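Local coordinates for protein nucleocapsid (PDB 2I9F) that forms the dimerising, capsid-building domain of the arterivirus nucleocapsid, a protein that probably packages the viral RNA genome, at residues A[52-55]-A[59-62]. Numbering follows the deposited sequence.
Sequences SWVP and IQRK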
loop_
_atom_site.group_PDB
_atom_site.type_symbol
_atom_site.label_atom_id
_atom_site.label_comp_id
_atom_site.label_asym_id
_atom_site.label_seq_id
_atom_site.Cartn_x
_atom_site.Cartn_y
_atom_site.Cartn_z
ATOM N N SER A 52 -1.061 3.731 -1.216
ATOM C CA SER A 52 -1.906 4.050 -0.052
ATOM C C SER A 52 -1.209 3.550 1.209
ATOM O O SER A 52 -0.540 2.547 1.175
ATOM C CB SER A 52 -3.320 3.428 -0.161
ATOM O OG SER A 52 -4.038 3.967 -1.258
ATOM N N TRP A 53 -1.353 4.287 2.306
ATOM C CA TRP A 53 -0.744 3.898 3.563
ATOM C C TRP A 53 -1.309 4.720 4.682
ATOM O O TRP A 53 -1.908 5.724 4.444
ATOM C CB TRP A 53 0.772 4.041 3.511
ATOM C CG TRP A 53 1.366 5.451 3.633
ATOM C CD1 TRP A 53 2.078 5.962 4.724
ATOM C CD2 TRP A 53 1.317 6.496 2.665
ATOM N NE1 TRP A 53 2.465 7.241 4.455
ATOM C CE2 TRP A 53 2.063 7.589 3.189
ATOM C CE3 TRP A 53 0.800 6.592 1.353
ATOM C CZ2 TRP A 53 2.271 8.790 2.465
ATOM C CZ3 TRP A 53 0.982 7.808 0.637
ATOM C CH2 TRP A 53 1.698 8.877 1.183
ATOM N N VAL A 54 -1.154 4.199 5.892
ATOM C CA VAL A 54 -1.389 4.892 7.142
ATOM C C VAL A 54 -0.077 5.430 7.613
ATOM O O VAL A 54 0.850 4.666 7.876
ATOM C CB VAL A 54 -2.020 3.971 8.200
ATOM C CG1 VAL A 54 -2.360 4.760 9.481
ATOM C CG2 VAL A 54 -3.249 3.310 7.605
ATOM N N PRO A 55 0.011 6.781 7.743
ATOM C CA PRO A 55 1.263 7.344 8.144
ATOM C C PRO A 55 1.563 7.063 9.618
ATOM O O PRO A 55 0.684 6.607 10.382
ATOM C CB PRO A 55 1.092 8.850 7.832
ATOM C CG PRO A 55 -0.392 9.074 7.966
ATOM C CD PRO A 55 -1.041 7.802 7.535
ATOM N N ILE A 59 1.770 11.967 12.524
ATOM C CA ILE A 59 1.089 12.473 11.312
ATOM C C ILE A 59 -0.346 11.952 11.225
ATOM O O ILE A 59 -1.264 12.706 10.893
ATOM C CB ILE A 59 1.892 12.143 10.041
ATOM C CG1 ILE A 59 3.216 12.902 10.114
ATOM C CG2 ILE A 59 1.083 12.575 8.709
ATOM C CD1 ILE A 59 4.287 12.346 9.225
ATOM N N GLN A 60 -0.526 10.656 11.506
ATOM C CA GLN A 60 -1.854 10.083 11.640
ATOM C C GLN A 60 -2.818 10.899 12.550
ATOM O O GLN A 60 -3.953 11.197 12.136
ATOM C CB GLN A 60 -1.757 8.639 12.118
ATOM C CG GLN A 60 -3.114 8.048 12.344
ATOM C CD GLN A 60 -3.911 7.817 11.072
ATOM O OE1 GLN A 60 -4.911 7.102 11.105
ATOM N NE2 GLN A 60 -3.488 8.421 9.947
ATOM N N ARG A 61 -2.381 11.232 13.768
ATOM C CA ARG A 61 -3.080 12.203 14.646
ATOM C C ARG A 61 -3.617 13.449 13.911
ATOM O O ARG A 61 -4.768 13.827 14.092
ATOM C CB ARG A 61 -2.145 12.671 15.775
ATOM C CG ARG A 61 -1.858 11.656 16.874
ATOM C CD ARG A 61 -1.137 12.326 18.079
ATOM N NE ARG A 61 0.299 12.001 18.157
ATOM C CZ ARG A 61 0.836 11.097 18.982
ATOM N NH1 ARG A 61 0.060 10.413 19.811
ATOM N NH2 ARG A 61 2.153 10.865 18.987
ATOM N N LYS A 62 -2.773 14.088 13.098
ATOM C CA LYS A 62 -3.169 15.245 12.261
ATOM C C LYS A 62 -4.136 14.893 11.118
ATOM O O LYS A 62 -5.113 15.593 10.893
ATOM C CB LYS A 62 -1.939 15.949 11.661
ATOM C CG LYS A 62 -0.808 16.218 12.631
ATOM C CD LYS A 62 -1.055 17.451 13.450
ATOM C CE LYS A 62 0.157 17.773 14.317
ATOM N NZ LYS A 62 1.218 18.515 13.565
#
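P55 presents its pyrrolidine ring to two consecutive residues of helix 57-63, I59 and Q60, and has the largest share of the buried surface. Its CB meets the CG2 methyl of I59 at 3.8 Å, and CG lies 3.9 Å from the same methyl, so one branch of the isoleucine rests against the CB-CG edge of the proline. CG2, the branch anti to the I59 backbone N, is the one lying on P55 (chi1 -65°, measured to CG1). The Q60 side chain runs at about a right angle to the proline: its NE2 approaches P55 CD at 3.5 Å and P55 CG at 3.7 Å. A bend at chi2 (69°) carries the amide back over the V54-P55 loop that follows strand 47-53, where the CG1 methyl of V54 sits over the amide face, 3.8 Å from Q60 CD. Closer to the helix backbone, Q60 CB lies 3.6 Å from P55 O. The CA atoms of P55 and Q60 are 5.4 Å apart, consistent with the short turn joining strand 47-53 to the C-terminal helix. On the same chain, P55 also packs on L25 and I59 on E21, both of helix 19-34; V54 and Q60 both touch G11 of a third subunit. No hydrogen bond or salt bridge joins the two segments, so this join rests on van der Waals packing, with a methyl over the glutamine amide face and proline carbons set obliquely to its NE2.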